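Local atomic coordinates of exosome complex component Rrp42 (Archaeoglobus fulgidus, PDB entry 3M7N), a protein that probably serves as a non-catalytic subunit of the archaeal RNA-degrading exosome, helping to shape the active site of its partner Rrp41. Residues H[239-242]-H[243-246]. Sequence-based numbering, arbitrary orientation.
Sequences DELL and DVSI
Ser245 folds its hydroxyl back onto the preceding turn of the helix, where OG donates to Leu241 O at 2.7 Å. The same carbonyl oxygen also takes the backbone bond from Ser245 N, at 2.9 Å, and the two donors reach it from opposite faces of the carbonyl plane. OG lies anti to its own carbonyl carbon (chi1 -62°), which puts it within bonding distance of Leu241 O. A buried hydroxyl is thus satisfied inside the helix, while Leu241 lays CD1 alongside it, 3.8 Å from OG. With an alanine in its place, Leu241 O would probably lose its second donor, and a small gap would be likely to open beside the leucine methyl. On the flanks next to this tight side, Leu242 and Ile246 run alongside each other, with Leu242 CD2 4.0 Å from Ile246 CD1, and Val244 CG1 lies 4.2 Å from Leu241 CD1.

The flank with Asp239, Glu240 and Asp243 is more open to solvent. Here the backbone bond from Asp243 N to Asp239 O is stretched to 3.5 Å and weak, and a water spans the same turn, donating to Asp243 OD2 at 2.8 Å and, weakly, to Asp239 O. By contrast, the bond from Val244 N to Glu240 O is straight at the hydrogen (N-H...O 179°) and lies in the carbonyl plane. The exposed Glu240 is extended, and its OE1 is hydrogen-bonded to Tyr196 OH.

Arg212 of the chain of Probable exosome complex exonuclease 1 forms a salt bridge with Asp243 OD1 and packs on Leu242 and Ile246, making this helix part of the subunit interface. Both segments belong to helix 235-253, which lies against a four-stranded antiparallel sheet in the 3' exoribonuclease domain 2 region: Leu241 and Ser245 face strands 185-192 and 211-216, and Val244 covers strand 195-198.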
loop_
_atom_site.group_PDB
_atom_site.type_symbol
_atom_site.label_atom_id
_atom_site.label_comp_id
_atom_site.label_asym_id
_atom_site.label_seq_id
_atom_site.Cartn_x
_atom_site.Cartn_y
_atom_site.Cartn_z
ATOM N N ASP H 239 -12.758 40.281 -3.794
ATOM C CA ASP H 239 -12.426 41.655 -3.376
ATOM C C ASP H 239 -13.066 42.031 -2.046
ATOM O O ASP H 239 -12.410 42.566 -1.150
ATOM C CB ASP H 239 -12.826 42.666 -4.453
ATOM C CG ASP H 239 -11.960 42.545 -5.697
ATOM O OD1 ASP H 239 -10.765 42.235 -5.523
ATOM O OD2 ASP H 239 -12.475 42.718 -6.829
ATOM N N GLU H 240 -14.353 41.735 -1.933
ATOM C CA GLU H 240 -15.079 42.004 -0.724
ATOM C C GLU H 240 -14.479 41.198 0.431
ATOM O O GLU H 240 -14.256 41.738 1.520
ATOM C CB GLU H 240 -16.554 41.678 -0.927
ATOM C CG GLU H 240 -17.417 41.959 0.295
ATOM C CD GLU H 240 -18.816 41.381 0.160
ATOM O OE1 GLU H 240 -19.517 41.249 1.194
ATOM O OE2 GLU H 240 -19.199 41.055 -0.988
ATOM N N LEU H 241 -14.181 39.923 0.179
ATOM C CA LEU H 241 -13.657 39.033 1.218
ATOM C C LEU H 241 -12.226 39.380 1.611
ATOM O O LEU H 241 -11.813 39.159 2.736
ATOM C CB LEU H 241 -13.732 37.565 0.775
ATOM C CG LEU H 241 -13.445 36.502 1.843
ATOM C CD1 LEU H 241 -14.287 36.754 3.107
ATOM C CD2 LEU H 241 -13.701 35.094 1.292
ATOM N N LEU H 242 -11.463 39.915 0.675
ATOM C CA LEU H 242 -10.127 40.401 0.988
ATOM C C LEU H 242 -10.209 41.385 2.160
ATOM O O LEU H 242 -9.436 41.283 3.133
ATOM C CB LEU H 242 -9.538 41.105 -0.242
ATOM C CG LEU H 242 -8.039 41.159 -0.533
ATOM C CD1 LEU H 242 -7.707 42.512 -1.082
ATOM C CD2 LEU H 242 -7.149 40.845 0.661
ATOM N N ASP H 243 -11.152 42.335 2.061
ATOM C CA ASP H 243 -11.298 43.394 3.071
ATOM C C ASP H 243 -11.821 42.856 4.384
ATOM O O ASP H 243 -11.242 43.102 5.453
ATOM C CB ASP H 243 -12.181 44.555 2.559
ATOM C CG ASP H 243 -11.508 45.343 1.418
ATOM O OD1 ASP H 243 -10.267 45.513 1.449
ATOM O OD2 ASP H 243 -12.213 45.765 0.477
ATOM N N VAL H 244 -12.910 42.108 4.305
ATOM C CA VAL H 244 -13.483 41.475 5.479
ATOM C C VAL H 244 -12.414 40.705 6.260
ATOM O O VAL H 244 -12.363 40.792 7.492
ATOM C CB VAL H 244 -14.667 40.561 5.075
ATOM C CG1 VAL H 244 -14.990 39.551 6.178
ATOM C CG2 VAL H 244 -15.895 41.399 4.724
ATOM N N SER H 245 -11.528 40.006 5.535
ATOM C CA SER H 245 -10.528 39.124 6.148
ATOM C C SER H 245 -9.425 39.880 6.874
ATOM O O SER H 245 -9.037 39.523 7.988
ATOM C CB SER H 245 -9.893 38.176 5.115
ATOM O OG SER H 245 -10.856 37.327 4.540
ATOM N N ILE H 246 -8.895 40.905 6.226
ATOM C CA ILE H 246 -7.899 41.742 6.863
ATOM C C ILE H 246 -8.483 42.255 8.173
ATOM O O ILE H 246 -7.848 42.187 9.208
ATOM C CB ILE H 246 -7.485 42.928 5.953
ATOM C CG1 ILE H 246 -6.880 42.405 4.637
ATOM C CG2 ILE H 246 -6.526 43.868 6.691
ATOM C CD1 ILE H 246 -6.516 43.499 3.634
HETATM O O HOH W 1 -12.063 45.267 -2.321
#